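Local coordinates for protein Glucose/sorbosone dehydrogenases (PDB 2G8S) that belongs to the glucose/sorbosone dehydrogenase family, folds as a six-bladed beta-propeller and binds a calcium ion, at residues L33-L36 with E40-H43; V71-D76 with R81-S86; Q157-D160 with G164-V167; P180-K183 with R188-I191; D269-S274 with D300-S305. All blocks are in the same frame, centred on the assembly; numbering follows the deposited sequence.

Interaction 1 (L33-L36 with E40-H43)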
loop_
_atom_site.group_PDB
_atom_site.type_symbol
_atom_site.label_atom_id
_atom_site.label_comp_id
_atom_site.label_asym_id
_atom_site.label_seq_id
_atom_site.Cartn_x
_atom_site.Cartn_y
_atom_site.Cartn_z
ATOM N N LEU A 33 -4.182 7.250 -13.736
ATOM C CA LEU A 33 -2.728 7.237 -13.741
ATOM C C LEU A 33 -2.287 5.880 -13.205
ATOM O O LEU A 33 -2.948 5.300 -12.332
ATOM C CB LEU A 33 -2.180 8.348 -12.851
ATOM C CG LEU A 33 -2.531 9.803 -13.196
ATOM C CD1 LEU A 33 -1.948 10.731 -12.149
ATOM C CD2 LEU A 33 -2.054 10.198 -14.589
ATOM N N ILE A 34 -1.177 5.371 -13.734
ATOM C CA ILE A 34 -0.608 4.105 -13.289
ATOM C C ILE A 34 0.882 4.297 -13.069
ATOM O O ILE A 34 1.558 4.872 -13.920
ATOM C CB ILE A 34 -0.812 2.973 -14.345
ATOM C CG1 ILE A 34 -2.296 2.833 -14.716
ATOM C CG2 ILE A 34 -0.245 1.645 -13.838
ATOM C CD1 ILE A 34 -2.569 1.946 -15.929
ATOM N N THR A 35 1.385 3.837 -11.927
ATOM C CA THR A 35 2.829 3.816 -11.716
ATOM C C THR A 35 3.397 2.495 -12.202
ATOM O O THR A 35 2.807 1.444 -11.978
ATOM C CB THR A 35 3.208 3.974 -10.234
ATOM O OG1 THR A 35 2.476 3.025 -9.442
ATOM C CG2 THR A 35 2.926 5.384 -9.756
ATOM N N LEU A 36 4.521 2.576 -12.909
ATOM C CA LEU A 36 5.291 1.399 -13.280
ATOM C C LEU A 36 6.564 1.460 -12.463
ATOM O O LEU A 36 7.251 2.481 -12.460
ATOM C CB LEU A 36 5.612 1.398 -14.773
ATOM C CG LEU A 36 4.420 1.431 -15.724
ATOM C CD1 LEU A 36 4.956 1.534 -17.133
ATOM C CD2 LEU A 36 3.535 0.184 -15.564
ATOM N N GLU A 40 8.283 4.912 -14.309
ATOM C CA GLU A 40 7.396 5.654 -15.206
ATOM C C GLU A 40 6.001 5.830 -14.625
ATOM O O GLU A 40 5.434 4.877 -14.072
ATOM C CB GLU A 40 7.260 4.927 -16.535
ATOM C CG GLU A 40 8.549 4.915 -17.344
ATOM C CD GLU A 40 8.464 4.076 -18.599
ATOM O OE1 GLU A 40 7.429 3.414 -18.847
ATOM O OE2 GLU A 40 9.459 4.066 -19.346
ATOM N N LEU A 41 5.471 7.045 -14.768
ATOM C CA LEU A 41 4.062 7.353 -14.485
ATOM C C LEU A 41 3.357 7.538 -15.824
ATOM O O LEU A 41 3.806 8.314 -16.660
ATOM C CB LEU A 41 3.943 8.622 -13.634
ATOM C CG LEU A 41 2.539 9.084 -13.201
ATOM C CD1 LEU A 41 1.873 8.081 -12.253
ATOM C CD2 LEU A 41 2.583 10.454 -12.550
ATOM N N ARG A 42 2.269 6.808 -16.040
ATOM C CA ARG A 42 1.579 6.877 -17.325
ATOM C C ARG A 42 0.090 7.084 -17.118
ATOM O O ARG A 42 -0.437 6.813 -16.044
ATOM C CB ARG A 42 1.853 5.629 -18.174
ATOM C CG ARG A 42 3.285 5.582 -18.743
ATOM C CD ARG A 42 3.505 4.310 -19.523
ATOM N NE ARG A 42 4.886 4.104 -19.979
ATOM C CZ ARG A 42 5.261 4.058 -21.257
ATOM N NH1 ARG A 42 4.369 4.229 -22.234
ATOM N NH2 ARG A 42 6.531 3.827 -21.560
ATOM N N HIS A 43 -0.565 7.614 -18.141
ATOM C CA HIS A 43 -2.009 7.824 -18.137
ATOM C C HIS A 43 -2.663 6.800 -19.056
ATOM O O HIS A 43 -2.196 6.588 -20.187
ATOM C CB HIS A 43 -2.306 9.247 -18.627
ATOM C CG HIS A 43 -3.753 9.511 -18.918
ATOM N ND1 HIS A 43 -4.207 9.872 -20.170
ATOM C CD2 HIS A 43 -4.844 9.485 -18.115
ATOM C CE1 HIS A 43 -5.516 10.059 -20.125
ATOM N NE2 HIS A 43 -5.929 9.825 -18.891
#
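L41 packs against L33 and T35 across a beta hairpin, the two middle strands of a propeller blade. Three residues link the antiparallel strands. I34 and R42 form a hydrogen-bonded pair: I34 N donates to R42 O at 2.8 Å, and R42 N returns to I34 O at 3.0 Å.

From its CB, the L41 side chain leaves with CG anti to the backbone N (chi1 -178°). CD1 turns back over the facing strand and lies 3.6 Å from I34 O. The same methyl meets T35 CG2 at 3.8 Å and L33 CB at 4.1 Å. CD2 reaches I83 of the next blade. T35 OG1 is hydrogen-bonded to L69 O, also in that blade.

The other face carries I34, L36, E40 and R42. There L36 CD1 lies 3.5 Å from E40 OE1 and 3.8 Å from R42 NE. R42 approaches the E40 carboxylate side-on. Its NE and NH2 each lie 2.9 Å from the single atom E40 OE1, and both arrive from the same face, about 45° above the carboxylate plane.

Interaction 2 (V71-D76 with R81-S86). With EDO (1,2-ethanediol), chain K; EDO (1,2-ethanediol), chain J.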
loop_
_atom_site.group_PDB
_atom_site.type_symbol
_atom_site.label_atom_id
_atom_site.label_comp_id
_atom_site.label_asym_id
_atom_site.label_seq_id
_atom_site.Cartn_x
_atom_site.Cartn_y
_atom_site.Cartn_z
ATOM N N VAL A 71 0.722 6.154 -6.240
ATOM C CA VAL A 71 0.250 7.419 -6.779
ATOM C C VAL A 71 -1.141 7.644 -6.205
ATOM O O VAL A 71 -2.002 6.770 -6.319
ATOM C CB VAL A 71 0.219 7.435 -8.334
ATOM C CG1 VAL A 71 -0.581 6.263 -8.916
ATOM C CG2 VAL A 71 -0.345 8.753 -8.832
ATOM N N VAL A 72 -1.343 8.794 -5.565
ATOM C CA VAL A 72 -2.621 9.102 -4.918
ATOM C C VAL A 72 -2.971 10.569 -5.153
ATOM O O VAL A 72 -2.117 11.436 -5.006
ATOM C CB VAL A 72 -2.579 8.804 -3.378
ATOM C CG1 VAL A 72 -3.923 9.121 -2.719
ATOM C CG2 VAL A 72 -2.169 7.353 -3.108
ATOM N N LEU A 73 -4.222 10.851 -5.503
ATOM C CA LEU A 73 -4.652 12.238 -5.669
ATOM C C LEU A 73 -4.870 12.875 -4.306
ATOM O O LEU A 73 -5.363 12.217 -3.387
ATOM C CB LEU A 73 -5.947 12.320 -6.483
ATOM C CG LEU A 73 -6.070 11.568 -7.802
ATOM C CD1 LEU A 73 -7.307 12.080 -8.510
ATOM C CD2 LEU A 73 -4.858 11.733 -8.689
ATOM N N ALA A 74 -4.501 14.149 -4.159
ATOM C CA ALA A 74 -4.820 14.881 -2.929
ATOM C C ALA A 74 -6.343 14.977 -2.775
ATOM O O ALA A 74 -7.069 14.949 -3.775
ATOM C CB ALA A 74 -4.200 16.274 -2.963
ATOM N N PRO A 75 -6.834 15.056 -1.526
ATOM C CA PRO A 75 -8.289 15.173 -1.358
ATOM C C PRO A 75 -8.895 16.382 -2.081
ATOM O O PRO A 75 -10.034 16.296 -2.541
ATOM C CB PRO A 75 -8.462 15.306 0.156
ATOM C CG PRO A 75 -7.237 14.629 0.723
ATOM C CD PRO A 75 -6.130 14.982 -0.234
ATOM N N ASP A 76 -8.142 17.476 -2.179
ATOM C CA ASP A 76 -8.630 18.690 -2.859
ATOM C C ASP A 76 -8.205 18.781 -4.334
ATOM O O ASP A 76 -8.137 19.886 -4.894
ATOM C CB ASP A 76 -8.237 19.960 -2.085
ATOM C CG ASP A 76 -6.744 20.271 -2.163
ATOM O OD1 ASP A 76 -5.962 19.396 -2.599
ATOM O OD2 ASP A 76 -6.352 21.391 -1.766
ATOM N N ARG A 81 -5.255 20.090 -8.124
ATOM C CA ARG A 81 -4.653 19.110 -9.039
ATOM C C ARG A 81 -3.385 18.455 -8.479
ATOM O O ARG A 81 -2.551 17.952 -9.234
ATOM C CB ARG A 81 -4.406 19.713 -10.431
ATOM C CG ARG A 81 -5.710 20.120 -11.117
ATOM C CD ARG A 81 -5.514 20.448 -12.585
ATOM N NE ARG A 81 -5.098 19.295 -13.379
ATOM C CZ ARG A 81 -5.912 18.340 -13.830
ATOM N NH1 ARG A 81 -7.214 18.369 -13.560
ATOM N NH2 ARG A 81 -5.416 17.347 -14.556
ATOM N N ARG A 82 -3.276 18.438 -7.151
ATOM C CA ARG A 82 -2.107 17.877 -6.494
ATOM C C ARG A 82 -2.143 16.356 -6.501
ATOM O O ARG A 82 -3.164 15.744 -6.167
ATOM C CB ARG A 82 -1.993 18.422 -5.076
ATOM C CG ARG A 82 -0.794 17.893 -4.312
ATOM C CD ARG A 82 -0.783 18.458 -2.920
ATOM N NE ARG A 82 -0.463 19.886 -2.908
ATOM C CZ ARG A 82 -0.394 20.631 -1.808
ATOM N NH1 ARG A 82 -0.654 20.092 -0.623
ATOM N NH2 ARG A 82 -0.081 21.920 -1.900
ATOM N N ILE A 83 -1.024 15.752 -6.901
ATOM C CA ILE A 83 -0.865 14.304 -6.814
ATOM C C ILE A 83 0.367 13.975 -5.985
ATOM O O ILE A 83 1.369 14.694 -6.033
ATOM C CB ILE A 83 -0.849 13.593 -8.197
ATOM C CG1 ILE A 83 0.437 13.858 -8.970
ATOM C CG2 ILE A 83 -2.088 13.959 -9.006
ATOM C CD1 ILE A 83 0.692 12.821 -10.077
ATOM N N TRP A 84 0.243 12.924 -5.181
ATOM C CA TRP A 84 1.315 12.458 -4.312
ATOM C C TRP A 84 1.923 11.179 -4.864
ATOM O O TRP A 84 1.206 10.320 -5.394
ATOM C CB TRP A 84 0.770 12.189 -2.903
ATOM C CG TRP A 84 0.431 13.423 -2.118
ATOM C CD1 TRP A 84 -0.607 14.298 -2.339
ATOM C CD2 TRP A 84 1.142 13.925 -0.981
ATOM N NE1 TRP A 84 -0.580 15.314 -1.403
ATOM C CE2 TRP A 84 0.483 15.108 -0.556
ATOM C CE3 TRP A 84 2.273 13.485 -0.271
ATOM C CZ2 TRP A 84 0.916 15.849 0.560
ATOM C CZ3 TRP A 84 2.711 14.224 0.823
ATOM C CH2 TRP A 84 2.032 15.391 1.231
ATOM N N LEU A 85 3.242 11.047 -4.734
ATOM C CA LEU A 85 3.946 9.828 -5.145
ATOM C C LEU A 85 4.858 9.352 -4.023
ATOM O O LEU A 85 5.413 10.164 -3.267
ATOM C CB LEU A 85 4.812 10.065 -6.391
ATOM C CG LEU A 85 4.130 10.564 -7.672
ATOM C CD1 LEU A 85 5.149 10.996 -8.728
ATOM C CD2 LEU A 85 3.218 9.475 -8.245
ATOM N N SER A 86 5.012 8.035 -3.914
ATOM C CA SER A 86 6.053 7.479 -3.067
ATOM C C SER A 86 7.004 6.643 -3.914
ATOM O O SER A 86 6.639 6.144 -4.975
ATOM C CB SER A 86 5.456 6.632 -1.940
ATOM O OG SER A 86 4.800 5.477 -2.442
HETATM C C1 EDO K . -4.687 19.501 0.560
HETATM O O1 EDO K . -4.190 18.940 -0.662
HETATM C C2 EDO K . -5.751 18.600 1.185
HETATM O O2 EDO K . -6.719 18.171 0.217
HETATM C C1 EDO J . -8.264 15.139 -14.953
HETATM O O1 EDO J . -7.615 16.132 -15.753
HETATM C C2 EDO J . -9.685 15.587 -14.638
HETATM O O2 EDO J . -9.660 16.829 -13.922
#
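V71 and L85 lie side by side and point the same way, in an antiparallel strand pair within one propeller blade. The short helix 77-80 links the two strands. The closest touch of this pair is V71 CB to L85 CD2, at 3.6 Å. Next along the same face, L73 slants across I83. Here the branch methyls L73 CD2 and I83 CG2 meet at 3.6 Å.

W84 projects from the opposite face. It turns the edge of its ring to the facing strand, and A74 CB lies near the ring plane, 4.1 Å from NE1. Y102 and F137 adjoin the indole. A74 CB also packs against R82 CB at 3.7 Å. With CG anti to the backbone N (chi1 -180°), the R82 chain runs on along A74 CB, with CG at 4.0 Å. NH1 hydrogen-bonds Q172 OE1, and the guanidinium makes a cation-pi contact with Y102.

Three backbone bonds hold the pair. The last, A74 N to R82 O at 2.9 Å, extends it past the strand end. R81 points away from the 71-76 segment and holds one 1,2-ethanediol through NH1 and NH2. A second 1,2-ethanediol sits at D76, where its O1 donates to D76 OD1 at 2.7 Å.

Interaction 3 (Q157-D160 with G164-V167)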
loop_
_atom_site.group_PDB
_atom_site.type_symbol
_atom_site.label_atom_id
_atom_site.label_comp_id
_atom_site.label_asym_id
_atom_site.label_seq_id
_atom_site.Cartn_x
_atom_site.Cartn_y
_atom_site.Cartn_z
ATOM N N GLN A 157 10.747 -1.899 16.229
ATOM C CA GLN A 157 10.433 -1.542 17.610
ATOM C C GLN A 157 11.072 -0.224 18.070
ATOM O O GLN A 157 10.714 0.306 19.128
ATOM C CB GLN A 157 10.878 -2.666 18.554
ATOM C CG GLN A 157 10.070 -3.946 18.404
ATOM C CD GLN A 157 8.639 -3.760 18.841
ATOM O OE1 GLN A 157 8.377 -3.344 19.970
ATOM N NE2 GLN A 157 7.699 -4.056 17.948
ATOM N N ASP A 158 12.021 0.284 17.289
ATOM C CA ASP A 158 12.811 1.451 17.693
ATOM C C ASP A 158 12.089 2.736 17.312
ATOM O O ASP A 158 11.913 3.012 16.124
ATOM C CB ASP A 158 14.174 1.434 17.003
ATOM C CG ASP A 158 15.073 0.296 17.468
ATOM O OD1 ASP A 158 14.790 -0.309 18.530
ATOM O OD2 ASP A 158 16.074 0.024 16.764
ATOM N N LEU A 159 11.704 3.533 18.309
ATOM C CA LEU A 159 10.947 4.761 18.036
ATOM C C LEU A 159 11.785 5.892 17.444
ATOM O O LEU A 159 11.222 6.882 16.964
ATOM C CB LEU A 159 10.171 5.236 19.274
ATOM C CG LEU A 159 9.077 4.283 19.784
ATOM C CD1 LEU A 159 8.418 4.859 21.016
ATOM C CD2 LEU A 159 8.017 3.990 18.728
ATOM N N ASP A 160 13.113 5.752 17.478
ATOM C CA ASP A 160 14.014 6.722 16.844
ATOM C C ASP A 160 14.240 6.465 15.348
ATOM O O ASP A 160 14.945 7.228 14.679
ATOM C CB ASP A 160 15.364 6.775 17.579
ATOM C CG ASP A 160 16.144 5.461 17.499
ATOM O OD1 ASP A 160 15.542 4.375 17.615
ATOM O OD2 ASP A 160 17.391 5.511 17.366
ATOM N N GLY A 164 9.456 0.114 9.783
ATOM C CA GLY A 164 8.363 -0.664 10.390
ATOM C C GLY A 164 7.382 0.197 11.166
ATOM O O GLY A 164 6.935 -0.177 12.262
ATOM N N LYS A 165 7.049 1.343 10.575
ATOM C CA LYS A 165 6.203 2.353 11.204
ATOM C C LYS A 165 5.048 2.669 10.282
ATOM O O LYS A 165 5.202 2.669 9.057
ATOM C CB LYS A 165 6.971 3.659 11.451
ATOM C CG LYS A 165 8.182 3.555 12.368
ATOM C CD LYS A 165 7.860 2.904 13.709
ATOM C CE LYS A 165 9.071 2.925 14.660
ATOM N NZ LYS A 165 10.139 1.980 14.243
ATOM N N LEU A 166 3.898 2.950 10.885
ATOM C CA LEU A 166 2.858 3.697 10.198
ATOM C C LEU A 166 3.028 5.155 10.600
ATOM O O LEU A 166 2.975 5.473 11.785
ATOM C CB LEU A 166 1.471 3.203 10.597
ATOM C CG LEU A 166 0.261 4.024 10.122
ATOM C CD1 LEU A 166 0.131 3.991 8.599
ATOM C CD2 LEU A 166 -1.010 3.521 10.796
ATOM N N VAL A 167 3.218 6.022 9.611
ATOM C CA VAL A 167 3.410 7.458 9.849
ATOM C C VAL A 167 2.096 8.203 9.611
ATOM O O VAL A 167 1.326 7.829 8.730
ATOM C CB VAL A 167 4.538 8.015 8.942
ATOM C CG1 VAL A 167 4.380 9.516 8.698
ATOM C CG2 VAL A 167 5.914 7.687 9.546
#
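D158 has an extended backbone (psi 116°) between two residues of near-helical conformation, Q157 and L159, and its carbonyl is offered to K165. The side chain of K165 spans the gap between the loop and the strand. It bends at chi2 and again at chi4, which brings the ammonium group to the loop backbone. K165 NZ donates to D158 O at 2.8 Å. The nitrogen sits above the carbonyl plane, 47° out of it. K165 CE is also close, 3.2 Å from D158 O.

K165 NZ has further bonds to Q163 O and K161 O. The ammonium is thus held by backbone oxygens, which probably stabilise its positive charge inside the protein. The D158 carboxylate plays no part in this grip. Its OD1 is 6.7 Å from K165 NZ, and its OD2 forms a salt bridge with K161. L159 CD2 is loosely near K165 CE, at 4.3 Å. The Q157 amide is held elsewhere, by W235 O and N232 ND2.

K165 belongs to strand 165-170, which runs between strands 142-147 and 191-194. Its bent chain also touches I191 and Y194 of the latter strand, so the lysine ties the loop to the blade.

Interaction 4 (P180-K183 with R188-I191)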
loop_
_atom_site.group_PDB
_atom_site.type_symbol
_atom_site.label_atom_id
_atom_site.label_comp_id
_atom_site.label_asym_id
_atom_site.label_seq_id
_atom_site.Cartn_x
_atom_site.Cartn_y
_atom_site.Cartn_z
ATOM N N PRO A 180 1.357 10.924 18.687
ATOM C CA PRO A 180 1.529 10.315 20.017
ATOM C C PRO A 180 2.899 10.531 20.661
ATOM O O PRO A 180 2.980 10.589 21.893
ATOM C CB PRO A 180 1.302 8.819 19.762
ATOM C CG PRO A 180 1.527 8.633 18.297
ATOM C CD PRO A 180 1.117 9.909 17.644
ATOM N N PHE A 181 3.946 10.641 19.845
ATOM C CA PHE A 181 5.328 10.674 20.352
ATOM C C PHE A 181 6.023 12.025 20.208
ATOM O O PHE A 181 7.254 12.117 20.311
ATOM C CB PHE A 181 6.160 9.555 19.707
ATOM C CG PHE A 181 5.579 8.188 19.906
ATOM C CD1 PHE A 181 5.565 7.608 21.168
ATOM C CD2 PHE A 181 5.016 7.491 18.848
ATOM C CE1 PHE A 181 5.017 6.348 21.373
ATOM C CE2 PHE A 181 4.458 6.224 19.045
ATOM C CZ PHE A 181 4.460 5.654 20.309
ATOM N N ILE A 182 5.227 13.070 20.003
ATOM C CA ILE A 182 5.730 14.430 19.794
ATOM C C ILE A 182 6.541 14.956 20.997
ATOM O O ILE A 182 7.454 15.768 20.814
ATOM C CB ILE A 182 4.570 15.403 19.406
ATOM C CG1 ILE A 182 5.099 16.738 18.862
ATOM C CG2 ILE A 182 3.589 15.594 20.559
ATOM C CD1 ILE A 182 5.013 16.880 17.366
ATOM N N LYS A 183 6.217 14.464 22.198
ATOM C CA LYS A 183 6.892 14.880 23.436
ATOM C C LYS A 183 7.815 13.792 23.978
ATOM O O LYS A 183 8.397 13.941 25.061
ATOM C CB LYS A 183 5.870 15.276 24.518
ATOM C CG LYS A 183 5.079 16.551 24.237
ATOM C CD LYS A 183 5.994 17.711 23.887
ATOM C CE LYS A 183 5.206 18.967 23.569
ATOM N NZ LYS A 183 6.075 19.959 22.890
ATOM N N ARG A 188 10.732 9.660 16.796
ATOM C CA ARG A 188 10.339 10.413 15.607
ATOM C C ARG A 188 8.865 10.810 15.715
ATOM O O ARG A 188 7.984 9.947 15.830
ATOM C CB ARG A 188 10.579 9.597 14.333
ATOM C CG ARG A 188 12.049 9.349 13.999
ATOM C CD ARG A 188 12.788 10.628 13.635
ATOM N NE ARG A 188 12.207 11.367 12.506
ATOM C CZ ARG A 188 12.833 11.620 11.355
ATOM N NH1 ARG A 188 14.072 11.176 11.131
ATOM N NH2 ARG A 188 12.217 12.335 10.420
ATOM N N ALA A 189 8.611 12.119 15.663
ATOM C CA ALA A 189 7.276 12.675 15.852
ATOM C C ALA A 189 6.287 12.252 14.768
ATOM O O ALA A 189 5.076 12.348 14.971
ATOM C CB ALA A 189 7.340 14.203 15.931
ATOM N N GLU A 190 6.809 11.781 13.630
ATOM C CA GLU A 190 5.962 11.361 12.504
ATOM C C GLU A 190 5.199 10.062 12.782
ATOM O O GLU A 190 4.216 9.762 12.097
ATOM C CB GLU A 190 6.805 11.184 11.241
ATOM C CG GLU A 190 7.521 12.454 10.763
ATOM C CD GLU A 190 8.931 12.629 11.318
ATOM O OE1 GLU A 190 9.320 11.927 12.279
ATOM O OE2 GLU A 190 9.663 13.485 10.767
ATOM N N ILE A 191 5.644 9.303 13.783
ATOM C CA ILE A 191 5.115 7.955 14.039
ATOM C C ILE A 191 3.697 7.956 14.619
ATOM O O ILE A 191 3.408 8.655 15.595
ATOM C CB ILE A 191 6.073 7.140 14.959
ATOM C CG1 ILE A 191 7.424 6.919 14.260
ATOM C CG2 ILE A 191 5.436 5.788 15.370
ATOM C CD1 ILE A 191 8.534 6.472 15.192
HETATM O O HOH W 1 4.329 10.682 17.109
#
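F181 and I191 form the close-packed part of this contact, in the long connection between strands 165-170 and 191-194 of one blade. The phenyl ring slants across the isoleucine, and F181 CE2 lies 3.8 Å from I191 CG2. With the I191 chi1 at -64°, CG2 is the branch anti to the backbone N, and it is the one that meets the ring. I191 O approaches the edge of the ring, near its plane. The same oxygen lies 3.3 Å from P180 CG, and P180 CD is equally near. P180 CB rests over one face of the phenyl ring, offset toward its rim. Y194 and L159 add to the surroundings of F181.

Toward the solvent the packing thins. I182 CD1 meets A189 CB at 3.8 Å. I175 borders both. R188 points away from the 180-183 segment and pairs side-on with E190 in its own turn: NE goes to OE1, while NH2 reaches OE2 at 2.8 Å. The turn is a type I beta turn from R188 to I191.

No direct hydrogen bond joins the two segments. One water does so instead. It accepts from F181 N at 2.8 Å and donates to A189 O and I191 O. The contact therefore combines apolar packing with a water that satisfies three backbone groups, and the salt bridge stays within the turn and does not cross to the other segment.

Interaction 5 (D269-S274 with D300-S305)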
loop_
_atom_site.group_PDB
_atom_site.type_symbol
_atom_site.label_atom_id
_atom_site.label_comp_id
_atom_site.label_asym_id
_atom_site.label_seq_id
_atom_site.Cartn_x
_atom_site.Cartn_y
_atom_site.Cartn_z
ATOM N N ASP A 269 -0.341 -19.602 6.265
ATOM C CA ASP A 269 0.159 -19.826 4.911
ATOM C C ASP A 269 -0.010 -18.519 4.151
ATOM O O ASP A 269 -1.124 -18.162 3.750
ATOM C CB ASP A 269 -0.641 -20.937 4.229
ATOM C CG ASP A 269 -0.274 -22.313 4.742
ATOM O OD1 ASP A 269 0.933 -22.640 4.751
ATOM O OD2 ASP A 269 -1.186 -23.077 5.122
ATOM N N SER A 270 1.090 -17.800 3.972
ATOM C CA SER A 270 1.037 -16.432 3.429
ATOM C C SER A 270 0.590 -16.355 1.963
ATOM O O SER A 270 1.212 -16.966 1.103
ATOM C CB SER A 270 2.403 -15.764 3.550
ATOM O OG SER A 270 2.701 -15.465 4.905
ATOM N N PRO A 271 -0.467 -15.572 1.682
ATOM C CA PRO A 271 -0.785 -15.257 0.288
ATOM C C PRO A 271 0.199 -14.259 -0.337
ATOM O O PRO A 271 0.229 -14.127 -1.567
ATOM C CB PRO A 271 -2.165 -14.587 0.387
ATOM C CG PRO A 271 -2.682 -14.903 1.763
ATOM C CD PRO A 271 -1.461 -15.003 2.611
ATOM N N ALA A 272 0.984 -13.587 0.516
ATOM C CA ALA A 272 1.754 -12.376 0.179
ATOM C C ALA A 272 0.771 -11.294 -0.264
ATOM O O ALA A 272 0.725 -10.862 -1.430
ATOM C CB ALA A 272 2.848 -12.648 -0.873
ATOM N N VAL A 273 -0.025 -10.877 0.719
ATOM C CA VAL A 273 -1.121 -9.939 0.514
ATOM C C VAL A 273 -0.618 -8.612 -0.049
ATOM O O VAL A 273 0.486 -8.158 0.284
ATOM C CB VAL A 273 -1.910 -9.695 1.831
ATOM C CG1 VAL A 273 -2.655 -10.965 2.246
ATOM C CG2 VAL A 273 -0.993 -9.209 2.962
ATOM N N SER A 274 -1.430 -7.997 -0.903
ATOM C CA SER A 274 -1.020 -6.763 -1.571
ATOM C C SER A 274 -2.136 -5.697 -1.502
ATOM O O SER A 274 -2.768 -5.534 -0.466
ATOM C CB SER A 274 -0.559 -7.069 -2.998
ATOM O OG SER A 274 -1.613 -7.650 -3.740
ATOM N N ASP A 300 -3.785 -14.519 -7.023
ATOM C CA ASP A 300 -5.231 -14.328 -7.105
ATOM C C ASP A 300 -5.678 -13.199 -6.181
ATOM O O ASP A 300 -4.838 -12.494 -5.622
ATOM C CB ASP A 300 -6.010 -15.642 -6.882
ATOM C CG ASP A 300 -5.782 -16.286 -5.510
ATOM O OD1 ASP A 300 -5.330 -15.619 -4.554
ATOM O OD2 ASP A 300 -6.102 -17.498 -5.399
ATOM N N VAL A 301 -6.991 -13.014 -6.074
ATOM C CA VAL A 301 -7.597 -12.033 -5.181
ATOM C C VAL A 301 -8.411 -12.746 -4.106
ATOM O O VAL A 301 -9.194 -13.657 -4.391
ATOM C CB VAL A 301 -8.467 -11.018 -5.968
ATOM C CG1 VAL A 301 -9.341 -10.168 -5.018
ATOM C CG2 VAL A 301 -7.568 -10.131 -6.840
ATOM N N ILE A 302 -8.193 -12.335 -2.860
ATOM C CA ILE A 302 -8.932 -12.864 -1.733
ATOM C C ILE A 302 -10.201 -12.049 -1.543
ATOM O O ILE A 302 -10.149 -10.817 -1.466
ATOM C CB ILE A 302 -8.092 -12.816 -0.445
ATOM C CG1 ILE A 302 -6.660 -13.323 -0.696
ATOM C CG2 ILE A 302 -8.765 -13.637 0.651
ATOM C CD1 ILE A 302 -5.737 -13.066 0.490
ATOM N N VAL A 303 -11.339 -12.739 -1.459
ATOM C CA VAL A 303 -12.621 -12.088 -1.233
ATOM C C VAL A 303 -12.997 -12.320 0.221
ATOM O O VAL A 303 -13.087 -13.471 0.659
ATOM C CB VAL A 303 -13.728 -12.662 -2.132
ATOM C CG1 VAL A 303 -15.008 -11.856 -1.958
ATOM C CG2 VAL A 303 -13.280 -12.644 -3.578
HETATM N N MSE A 304 -13.201 -11.233 0.962
HETATM C CA MSE A 304 -13.491 -11.355 2.385
HETATM C C MSE A 304 -14.762 -10.632 2.765
HETATM O O MSE A 304 -15.117 -9.622 2.157
HETATM C CB MSE A 304 -12.322 -10.827 3.211
HETATM C CG MSE A 304 -10.984 -11.383 2.767
HETATM SE SE MSE A 304 -9.573 -10.951 3.936
HETATM C CE MSE A 304 -9.946 -12.325 5.308
ATOM N N SER A 305 -15.455 -11.180 3.766
ATOM C CA SER A 305 -16.659 -10.560 4.317
ATOM C C SER A 305 -16.236 -9.657 5.468
ATOM O O SER A 305 -15.531 -10.105 6.383
ATOM C CB SER A 305 -17.613 -11.637 4.849
ATOM O OG SER A 305 -18.244 -12.328 3.790
#
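V273, whose side chain touches I302, has its backbone N bonded to D222 OD2, and A272 N adds a weak bond to the same oxygen. S270 OG reaches the other carboxylate oxygen, D222 OD1. D222 thus holds the loop that leads into strand 273-279.

The contact itself is apolar and centres on one methyl. I302 CD1 rests against both P271 and V273, which lie next to each other. It lies 3.8 Å from P271 CG and 3.9 Å from P271 CB, against the side of the proline ring. V273 CG1 is a little farther from I302 CD1, at 4.1 Å. The proline and the isoleucine meet at about a right angle. I302 has CG1 beside its backbone N and an extended second torsion (chi2 170°), so CD1 is carried forward to the loop.

Strands 273-279 and 300-307 are not direct neighbours, as strand 290-295 runs between them in this blade. The V273 and I302 CA atoms are accordingly 8.6 Å apart. W267, from the short strand 265-267 of the preceding blade, touches both V273 and I302.

Across the two segments there is no hydrogen bond. Dispersion and burial of three residues hold the contact, while polar bonds to D222 fix the loop's position.

Overall arrangement
Interactions 1 and 2 lie in successive blades and pack directly: T35 CG2 meets V71 CB at 3.7 Å, and L33 CD1 meets I83 CD1 at 4.0 Å. Interactions 3 and 4 share the next blade, with centres 10 Å apart. L159 O and R188 N, 2.8 Å apart, probably hydrogen-bond. Interaction 5 stands apart, its centre about 25 Å from those of interactions 1 and 3. The calcium ion, at E223 and Y233, is about 8 Å from the Q157 side chain and about 12 Å from that of V273. Interaction 3 comes nearer the calcium ion than interaction 5, and neither supplies one of those two residues.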